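Local coordinates for DegV domain-containing protein spr0652 (Streptococcus pneumoniae, PDB 6CNG) that binds long-chain fatty acids, here holding linoleic acid, and may take part in lipid transport or fatty acid metabolism, at residues P49-I52 with Q57-V60; E72-T77 with C285-E290; L65-M70 with A252-E257. All coordinates share one frame; numbering follows the deposited sequence.

Contact 1. Residues P49-I52 with Q57-V60. With EIC (linoleic acid), chain C.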
loop_
_atom_site.group_PDB
_atom_site.type_symbol
_atom_site.label_atom_id
_atom_site.label_comp_id
_atom_site.label_asym_id
_atom_site.label_seq_id
_atom_site.Cartn_x
_atom_site.Cartn_y
_atom_site.Cartn_z
ATOM N N PRO A 49 7.566 -6.976 -7.735
ATOM C CA PRO A 49 7.362 -5.678 -8.371
ATOM C C PRO A 49 6.269 -5.691 -9.425
ATOM O O PRO A 49 6.130 -6.622 -10.216
ATOM C CB PRO A 49 8.724 -5.404 -9.011
ATOM C CG PRO A 49 9.249 -6.722 -9.287
ATOM C CD PRO A 49 8.818 -7.605 -8.190
ATOM N N LEU A 50 5.494 -4.625 -9.430
ATOM C CA LEU A 50 4.741 -4.270 -10.620
ATOM C C LEU A 50 5.641 -3.459 -11.545
ATOM O O LEU A 50 6.746 -3.063 -11.184
ATOM C CB LEU A 50 3.479 -3.479 -10.253
ATOM C CG LEU A 50 2.307 -4.358 -9.827
ATOM C CD1 LEU A 50 2.416 -4.789 -8.392
ATOM C CD2 LEU A 50 0.989 -3.691 -10.069
ATOM N N THR A 51 5.139 -3.186 -12.738
ATOM C CA THR A 51 5.894 -2.429 -13.715
ATOM C C THR A 51 5.125 -1.185 -14.101
ATOM O O THR A 51 3.903 -1.129 -13.991
ATOM C CB THR A 51 6.158 -3.248 -14.969
ATOM O OG1 THR A 51 4.911 -3.647 -15.538
ATOM C CG2 THR A 51 6.958 -4.468 -14.633
ATOM N N ILE A 52 5.879 -0.187 -14.549
ATOM C CA ILE A 52 5.349 1.060 -15.078
ATOM C C ILE A 52 6.013 1.313 -16.421
ATOM O O ILE A 52 7.235 1.424 -16.495
ATOM C CB ILE A 52 5.630 2.231 -14.129
ATOM C CG1 ILE A 52 4.870 2.014 -12.811
ATOM C CG2 ILE A 52 5.229 3.533 -14.766
ATOM C CD1 ILE A 52 5.587 2.513 -11.606
ATOM N N GLN A 57 10.014 2.462 -22.745
ATOM C CA GLN A 57 10.872 2.087 -21.626
ATOM C C GLN A 57 10.044 1.481 -20.489
ATOM O O GLN A 57 8.939 1.934 -20.186
ATOM C CB GLN A 57 11.629 3.310 -21.098
ATOM C CG GLN A 57 12.586 3.009 -19.972
ATOM C CD GLN A 57 13.593 4.124 -19.732
ATOM O OE1 GLN A 57 13.360 5.297 -20.080
ATOM N NE2 GLN A 57 14.730 3.762 -19.130
ATOM N N VAL A 58 10.584 0.461 -19.851
ATOM C CA VAL A 58 9.897 -0.212 -18.761
ATOM C C VAL A 58 10.693 -0.046 -17.477
ATOM O O VAL A 58 11.917 -0.214 -17.459
ATOM C CB VAL A 58 9.657 -1.698 -19.063
ATOM C CG1 VAL A 58 9.113 -2.366 -17.850
ATOM C CG2 VAL A 58 8.708 -1.852 -20.212
ATOM N N PHE A 59 9.993 0.285 -16.409
ATOM C CA PHE A 59 10.586 0.424 -15.100
ATOM C C PHE A 59 9.999 -0.666 -14.224
ATOM O O PHE A 59 8.774 -0.839 -14.158
ATOM C CB PHE A 59 10.279 1.801 -14.532
ATOM C CG PHE A 59 10.832 2.928 -15.352
ATOM C CD1 PHE A 59 10.105 3.466 -16.398
ATOM C CD2 PHE A 59 12.080 3.466 -15.070
ATOM C CE1 PHE A 59 10.615 4.502 -17.138
ATOM C CE2 PHE A 59 12.595 4.514 -15.818
ATOM C CZ PHE A 59 11.865 5.034 -16.844
ATOM N N VAL A 60 10.867 -1.423 -13.592
ATOM C CA VAL A 60 10.441 -2.470 -12.684
ATOM C C VAL A 60 10.579 -1.936 -11.271
ATOM O O VAL A 60 11.621 -1.383 -10.907
ATOM C CB VAL A 60 11.256 -3.748 -12.892
ATOM C CG1 VAL A 60 10.801 -4.793 -11.910
ATOM C CG2 VAL A 60 11.070 -4.226 -14.300
HETATM C C1 EIC C . -1.748 -2.369 -12.051
HETATM C C2 EIC C . -1.585 -1.583 -10.755
HETATM C C3 EIC C . -2.680 -0.568 -10.513
HETATM C C4 EIC C . -2.644 -0.041 -9.097
HETATM C C5 EIC C . -3.797 0.897 -8.813
HETATM C C6 EIC C . -3.830 1.341 -7.354
HETATM C C7 EIC C . -2.766 2.391 -7.005
HETATM C C8 EIC C . -2.742 2.668 -5.513
HETATM C C9 EIC C . -1.594 3.610 -5.234
HETATM C C10 EIC C . -1.779 4.908 -5.140
HETATM C C11 EIC C . -3.142 5.563 -5.323
HETATM C C12 EIC C . -3.280 6.535 -4.159
HETATM C C13 EIC C . -4.323 6.603 -3.360
HETATM C C14 EIC C . -5.543 5.725 -3.538
HETATM C C15 EIC C . -5.387 4.387 -2.819
HETATM C C16 EIC C . -6.649 3.560 -3.008
HETATM C C17 EIC C . -6.489 2.172 -2.458
HETATM C C18 EIC C . -7.753 1.382 -2.711
HETATM O O1 EIC C . -2.217 -3.540 -12.050
HETATM O O2 EIC C . -1.408 -1.831 -13.134
#

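Contact 2. Residues E72-T77 with C285-E290. With EIC (linoleic acid), chain C.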
loop_
_atom_site.group_PDB
_atom_site.type_symbol
_atom_site.label_atom_id
_atom_site.label_comp_id
_atom_site.label_asym_id
_atom_site.label_seq_id
_atom_site.Cartn_x
_atom_site.Cartn_y
_atom_site.Cartn_z
ATOM N N GLU A 72 10.380 11.629 -13.184
ATOM C CA GLU A 72 10.790 12.698 -14.093
ATOM C C GLU A 72 10.458 12.336 -15.526
ATOM O O GLU A 72 9.935 13.157 -16.286
ATOM C CB GLU A 72 12.300 12.926 -13.950
ATOM C CG GLU A 72 12.879 14.072 -14.793
ATOM C CD GLU A 72 14.305 14.443 -14.419
ATOM O OE1 GLU A 72 14.857 15.363 -15.058
ATOM O OE2 GLU A 72 14.872 13.833 -13.487
ATOM N N THR A 73 10.736 11.096 -15.899
ATOM C CA THR A 73 10.457 10.627 -17.245
ATOM C C THR A 73 8.972 10.594 -17.504
ATOM O O THR A 73 8.517 11.021 -18.569
ATOM C CB THR A 73 11.066 9.248 -17.431
ATOM O OG1 THR A 73 12.469 9.335 -17.193
ATOM C CG2 THR A 73 10.840 8.734 -18.812
ATOM N N MET A 74 8.201 10.133 -16.525
ATOM C CA MET A 74 6.767 10.058 -16.695
ATOM C C MET A 74 6.190 11.437 -16.912
ATOM O O MET A 74 5.377 11.652 -17.805
ATOM C CB MET A 74 6.203 9.384 -15.454
ATOM C CG MET A 74 4.697 9.225 -15.401
ATOM S SD MET A 74 3.887 10.645 -14.742
ATOM C CE MET A 74 4.539 10.736 -13.111
ATOM N N TYR A 75 6.604 12.393 -16.112
ATOM C CA TYR A 75 6.004 13.692 -16.234
ATOM C C TYR A 75 6.468 14.391 -17.486
ATOM O O TYR A 75 5.782 15.287 -17.972
ATOM C CB TYR A 75 6.370 14.507 -15.025
ATOM C CG TYR A 75 5.520 14.264 -13.792
ATOM C CD1 TYR A 75 4.166 14.536 -13.794
ATOM C CD2 TYR A 75 6.088 13.813 -12.618
ATOM C CE1 TYR A 75 3.397 14.355 -12.654
ATOM C CE2 TYR A 75 5.316 13.626 -11.461
ATOM C CZ TYR A 75 3.985 13.900 -11.490
ATOM O OH TYR A 75 3.215 13.713 -10.355
ATOM N N ALA A 76 7.622 14.015 -18.010
ATOM C CA ALA A 76 8.156 14.593 -19.235
ATOM C C ALA A 76 7.493 14.054 -20.485
ATOM O O ALA A 76 7.683 14.613 -21.565
ATOM C CB ALA A 76 9.636 14.264 -19.336
ATOM N N THR A 77 6.748 12.983 -20.369
ATOM C CA THR A 77 6.245 12.278 -21.524
ATOM C C THR A 77 4.791 12.640 -21.659
ATOM O O THR A 77 4.007 12.402 -20.745
ATOM C CB THR A 77 6.417 10.781 -21.357
ATOM O OG1 THR A 77 7.814 10.479 -21.267
ATOM C CG2 THR A 77 5.835 10.061 -22.544
ATOM N N CYS A 285 3.323 3.219 -5.973
ATOM C CA CYS A 285 2.550 4.159 -5.187
ATOM C C CYS A 285 2.927 5.586 -5.513
ATOM O O CYS A 285 2.063 6.454 -5.509
ATOM C CB CYS A 285 2.706 3.852 -3.713
ATOM S SG CYS A 285 1.907 2.293 -3.234
ATOM N N SER A 286 4.192 5.851 -5.814
ATOM C CA SER A 286 4.572 7.194 -6.257
ATOM C C SER A 286 3.870 7.545 -7.553
ATOM O O SER A 286 3.409 8.665 -7.737
ATOM C CB SER A 286 6.087 7.299 -6.443
ATOM O OG SER A 286 6.764 6.880 -5.279
ATOM N N PHE A 287 3.767 6.582 -8.453
ATOM C CA PHE A 287 3.187 6.837 -9.747
ATOM C C PHE A 287 1.742 7.241 -9.625
ATOM O O PHE A 287 1.279 8.137 -10.334
ATOM C CB PHE A 287 3.297 5.552 -10.553
ATOM C CG PHE A 287 2.620 5.604 -11.864
ATOM C CD1 PHE A 287 3.035 6.468 -12.836
ATOM C CD2 PHE A 287 1.585 4.762 -12.135
ATOM C CE1 PHE A 287 2.406 6.495 -14.045
ATOM C CE2 PHE A 287 0.960 4.801 -13.343
ATOM C CZ PHE A 287 1.372 5.648 -14.293
ATOM N N TYR A 288 1.015 6.590 -8.748
ATOM C CA TYR A 288 -0.410 6.845 -8.659
ATOM C C TYR A 288 -0.772 7.899 -7.646
ATOM O O TYR A 288 -1.736 8.639 -7.854
ATOM C CB TYR A 288 -1.113 5.557 -8.326
ATOM C CG TYR A 288 -1.339 4.776 -9.533
ATOM C CD1 TYR A 288 -2.119 5.286 -10.554
ATOM C CD2 TYR A 288 -0.786 3.549 -9.678
ATOM C CE1 TYR A 288 -2.352 4.580 -11.666
ATOM C CE2 TYR A 288 -1.018 2.816 -10.804
ATOM C CZ TYR A 288 -1.804 3.338 -11.806
ATOM O OH TYR A 288 -2.052 2.620 -12.959
ATOM N N ALA A 289 -0.052 7.984 -6.553
ATOM C CA ALA A 289 -0.342 9.049 -5.602
ATOM C C ALA A 289 0.215 10.381 -6.064
ATOM O O ALA A 289 -0.323 11.433 -5.701
ATOM C CB ALA A 289 0.227 8.697 -4.232
ATOM N N GLU A 290 1.299 10.334 -6.843
ATOM C CA GLU A 290 1.916 11.486 -7.479
ATOM C C GLU A 290 2.537 12.443 -6.482
ATOM O O GLU A 290 2.543 12.198 -5.275
ATOM C CB GLU A 290 0.907 12.200 -8.380
ATOM C CG GLU A 290 0.374 11.303 -9.506
ATOM C CD GLU A 290 -0.101 12.083 -10.722
ATOM O OE1 GLU A 290 0.660 12.920 -11.252
ATOM O OE2 GLU A 290 -1.242 11.864 -11.150
HETATM C C1 EIC C . -1.748 -2.369 -12.051
HETATM C C2 EIC C . -1.585 -1.583 -10.755
HETATM C C3 EIC C . -2.680 -0.568 -10.513
HETATM C C4 EIC C . -2.644 -0.041 -9.097
HETATM C C5 EIC C . -3.797 0.897 -8.813
HETATM C C6 EIC C . -3.830 1.341 -7.354
HETATM C C7 EIC C . -2.766 2.391 -7.005
HETATM C C8 EIC C . -2.742 2.668 -5.513
HETATM C C9 EIC C . -1.594 3.610 -5.234
HETATM C C10 EIC C . -1.779 4.908 -5.140
HETATM C C11 EIC C . -3.142 5.563 -5.323
HETATM C C12 EIC C . -3.280 6.535 -4.159
HETATM C C13 EIC C . -4.323 6.603 -3.360
HETATM C C14 EIC C . -5.543 5.725 -3.538
HETATM C C15 EIC C . -5.387 4.387 -2.819
HETATM C C16 EIC C . -6.649 3.560 -3.008
HETATM C C17 EIC C . -6.489 2.172 -2.458
HETATM C C18 EIC C . -7.753 1.382 -2.711
HETATM O O1 EIC C . -2.217 -3.540 -12.050
HETATM O O2 EIC C . -1.408 -1.831 -13.134
#

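Contact 3. Residues L65-M70 with A252-E257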
loop_
_atom_site.group_PDB
_atom_site.type_symbol
_atom_site.label_atom_id
_atom_site.label_comp_id
_atom_site.label_asym_id
_atom_site.label_seq_id
_atom_site.Cartn_x
_atom_site.Cartn_y
_atom_site.Cartn_z
ATOM N N LEU A 65 15.115 0.373 -8.423
ATOM C CA LEU A 65 14.509 1.431 -9.210
ATOM C C LEU A 65 14.886 2.803 -8.673
ATOM O O LEU A 65 14.714 3.095 -7.482
ATOM C CB LEU A 65 12.987 1.288 -9.209
ATOM C CG LEU A 65 12.252 2.303 -10.107
ATOM C CD1 LEU A 65 12.595 2.065 -11.580
ATOM C CD2 LEU A 65 10.784 2.271 -9.908
ATOM N N ASP A 66 15.388 3.656 -9.568
ATOM C CA ASP A 66 15.512 5.079 -9.284
ATOM C C ASP A 66 14.119 5.656 -9.444
ATOM O O ASP A 66 13.664 5.910 -10.563
ATOM C CB ASP A 66 16.468 5.750 -10.258
ATOM C CG ASP A 66 16.846 7.143 -9.827
ATOM O OD1 ASP A 66 16.208 7.705 -8.918
ATOM O OD2 ASP A 66 17.817 7.684 -10.390
ATOM N N ILE A 67 13.418 5.831 -8.322
ATOM C CA ILE A 67 12.050 6.322 -8.400
ATOM C C ILE A 67 12.033 7.733 -8.957
ATOM O O ILE A 67 11.153 8.091 -9.739
ATOM C CB ILE A 67 11.350 6.236 -7.033
ATOM C CG1 ILE A 67 11.325 4.804 -6.538
ATOM C CG2 ILE A 67 9.959 6.715 -7.150
ATOM C CD1 ILE A 67 10.940 4.674 -5.095
ATOM N N ASP A 68 12.996 8.559 -8.560
ATOM C CA ASP A 68 12.993 9.946 -9.002
ATOM C C ASP A 68 13.176 10.069 -10.514
ATOM O O ASP A 68 12.562 10.929 -11.147
ATOM C CB ASP A 68 14.033 10.740 -8.215
ATOM C CG ASP A 68 13.599 10.979 -6.758
ATOM O OD1 ASP A 68 12.381 10.950 -6.501
ATOM O OD2 ASP A 68 14.462 11.195 -5.871
ATOM N N GLN A 69 13.974 9.194 -11.112
ATOM C CA GLN A 69 14.186 9.247 -12.550
ATOM C C GLN A 69 12.962 8.737 -13.294
ATOM O O GLN A 69 12.611 9.247 -14.356
ATOM C CB GLN A 69 15.410 8.405 -12.892
ATOM C CG GLN A 69 15.424 7.854 -14.286
ATOM C CD GLN A 69 15.358 8.943 -15.322
ATOM O OE1 GLN A 69 14.709 8.786 -16.354
ATOM N NE2 GLN A 69 16.037 10.060 -15.059
ATOM N N MET A 70 12.292 7.737 -12.747
ATOM C CA MET A 70 11.065 7.258 -13.361
ATOM C C MET A 70 10.008 8.345 -13.393
ATOM O O MET A 70 9.371 8.594 -14.424
ATOM C CB MET A 70 10.575 6.074 -12.549
ATOM C CG MET A 70 9.389 5.378 -13.136
ATOM S SD MET A 70 8.218 4.975 -11.870
ATOM C CE MET A 70 7.532 6.553 -11.526
ATOM N N ALA A 252 2.862 6.562 4.115
ATOM C CA ALA A 252 3.629 6.486 2.874
ATOM C C ALA A 252 3.420 7.764 2.072
ATOM O O ALA A 252 2.292 8.109 1.737
ATOM C CB ALA A 252 3.168 5.277 2.072
ATOM N N GLN A 253 4.503 8.452 1.736
ATOM C CA GLN A 253 4.401 9.758 1.116
ATOM C C GLN A 253 5.384 9.905 -0.044
ATOM O O GLN A 253 6.433 9.260 -0.080
ATOM C CB GLN A 253 4.639 10.873 2.132
ATOM C CG GLN A 253 5.899 10.742 2.926
ATOM C CD GLN A 253 7.104 11.280 2.203
ATOM O OE1 GLN A 253 7.002 12.219 1.451
ATOM N NE2 GLN A 253 8.261 10.680 2.439
ATOM N N ARG A 254 5.008 10.770 -0.994
ATOM C CA ARG A 254 5.838 11.149 -2.134
ATOM C C ARG A 254 6.128 12.634 -2.020
ATOM O O ARG A 254 5.287 13.463 -2.354
ATOM C CB ARG A 254 5.140 10.852 -3.445
ATOM C CG ARG A 254 5.932 11.247 -4.660
ATOM C CD ARG A 254 7.277 10.576 -4.701
ATOM N NE ARG A 254 8.110 11.093 -5.773
ATOM C CZ ARG A 254 9.392 10.806 -5.912
ATOM N NH1 ARG A 254 10.002 9.990 -5.065
ATOM N NH2 ARG A 254 10.060 11.355 -6.899
ATOM N N ASN A 255 7.325 12.962 -1.583
ATOM C CA ASN A 255 7.737 14.355 -1.463
ATOM C C ASN A 255 6.716 15.148 -0.657
ATOM O O ASN A 255 6.294 16.237 -1.023
ATOM C CB ASN A 255 7.980 14.993 -2.834
ATOM C CG ASN A 255 9.388 14.746 -3.363
ATOM O OD1 ASN A 255 10.356 14.773 -2.616
ATOM N ND2 ASN A 255 9.495 14.499 -4.650
ATOM N N ASN A 256 6.329 14.581 0.460
ATOM C CA ASN A 256 5.363 15.191 1.350
ATOM C C ASN A 256 5.820 15.057 2.799
ATOM O O ASN A 256 4.997 14.933 3.706
ATOM C CB ASN A 256 3.987 14.546 1.155
ATOM C CG ASN A 256 2.880 15.435 1.605
ATOM O OD1 ASN A 256 2.997 16.652 1.575
ATOM N ND2 ASN A 256 1.786 14.837 2.018
ATOM N N GLU A 257 7.129 15.090 3.038
ATOM C CA GLU A 257 7.648 14.894 4.382
ATOM C C GLU A 257 7.227 16.002 5.327
ATOM O O GLU A 257 7.053 15.762 6.519
ATOM C CB GLU A 257 9.173 14.852 4.356
ATOM C CG GLU A 257 9.744 13.554 3.854
ATOM C CD GLU A 257 10.065 13.567 2.381
ATOM O OE1 GLU A 257 9.457 14.350 1.636
ATOM O OE2 GLU A 257 10.943 12.780 1.966
#

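Contact 1. Residues P49-I52 with Q57-V60
Val-58 meets Thr-51 loosely, its CG1 lying 4.2 Å from CB of Thr-51. Next along the strand, Phe-59 makes a hydrogen-bonded antiparallel pair with Ile-52: Ile-52 N donates to Phe-59 O at 3.0 Å (167°), and Phe-59 N returns a bond to Ile-52 O. The same Phe-59 O also takes a CA-H...O contact from Thr-51, 3.3 Å from its CA. The Phe-59 ring swings beside its own backbone N (chi1 -62°) and turns its edge to Ile-52 O, while both side chains project onto the face of the sheet covered by Met-70. This is a beta hairpin: strand 57-60 pairs with 43-54, and Thr-51 also bonds through its backbone to Ala-84 of strand 82-84. Val-60 forms the non-hydrogen-bonded pair with Thr-51, and its two methyls divide the work. CG1, trans to N (chi1 179°), packs 3.6 Å from CG of Pro-49, and CG2 lies near the methyl of Thr-51. Between these two residues Leu-50 points away from the partner strand, and its CD2 packs 3.4 Å from C2 of linoleic acid, next to the fatty acid carboxylate that is hydrogen-bonded to Ser-111.

Contact 2. Residues E72-T77 with C285-E290
The backbones of two helix ends, 67-76 and 283-289, stay well apart, with CA of Met-74 and CA of Phe-287 8.5 Å from each other, and long side chains bridge the interval. Met-74 reaches across with CG anti to its own N (chi1 179°), which brings CG to 3.8 Å from CE1 of Phe-287, at the edge of that ring and near its plane. Beyond CG the methionine chain bends twice and folds back, placing CE 3.3 Å above the centre of the Tyr-75 ring, a CH-pi contact of the methyl that backs one face of the tyrosine. Tyr-75 in turn extends its hydroxyl to Glu-290, donating from OH to OE1 at 2.8 Å through the anti lone pair of the carboxylate, with ring and carboxylate planes 40° apart. Glu-290 has just left the helix with positive phi, and its other oxygen, OE2, accepts from Asn-187 N, so both oxygens of this buried carboxylate have a donor. On the far side of the same helix Tyr-288 lies between two partners: Phe-287 CD2 sits over one ring face, linoleic acid C5 over the other. Tyr-288 CB approaches C10 of the ligand's first double bond to 3.3 Å, and its OH is hydrogen-bonded to Ser-83 OG. Helix 283-289 thus separates the lipid from helix 67-76; helix 186-190 adjoins Met-74, Tyr-288 and Glu-290, and Ile-52 of strand 43-54 packs on Phe-287.

Contact 3. Residues L65-M70 with A252-E257
The first turn of helix 67-76 faces the chain around the end of strand 247-253, and the nearest CA atoms, those of Asp-68 and Arg-254, are 10.0 Å apart. In this DegV-family protein the bridge spans from a helix that follows the hairpin of one mixed sheet to the chain at the end of an inner strand of the other. Arg-254 covers most of the gap and Asp-68 meets it from the helix. The arginine chain bends once, at chi2, which carries the guanidinium to the helix. There a salt bridge forms with a single carboxylate oxygen: Asp-68 OD1 lies at the guanidinium edge, near its plane, between the two terminal nitrogens. NH1 bonds to OD1 weakly at 2.9 Å (124°), whereas the 2.4 Å between NH2 and OD1 is too short for its exact value to be trusted. The carboxylate is turned about 50° from the guanidinium plane, so this is no flat two-oxygen pairing. Ile-67 CG2 lies over one face of the guanidinium, 3.9 Å from NH1, and Asn-255 ND2 sits above the opposite face, offset toward its rim. The remaining nitrogen, NE, makes a second salt bridge to Glu-291, which would probably share the positive charge with Asp-68. At the helix start, Asp-66 is the N-cap and its OD1 accepts weakly from Gln-69 N. The turn carrying Arg-254 has its own tie: Asn-256 N donates to Gln-253 OE1 at 2.6 Å, with the N-H nearly in line (163°).

How the contacts relate
From the N terminus, contact 1 comes first and closes a short hairpin loop before either of the others opens. The chain then enters helix 67-76, whose start opens contact 3 and whose end opens contact 2. Some 180 residues later 252-257 closes contact 3, and 285-290 closes contact 2, so these two long loops cross rather than nest. Because both use one helix, it is tied at its start to the end of strand 247-253 and at its end to helix 283-289. Contact 1 lies against the same group: Phe-59 packs on Leu-65 and Met-70, and Ile-52 CD1 on Met-70 SD. Contacts 1 and 2 both touch the linoleic acid.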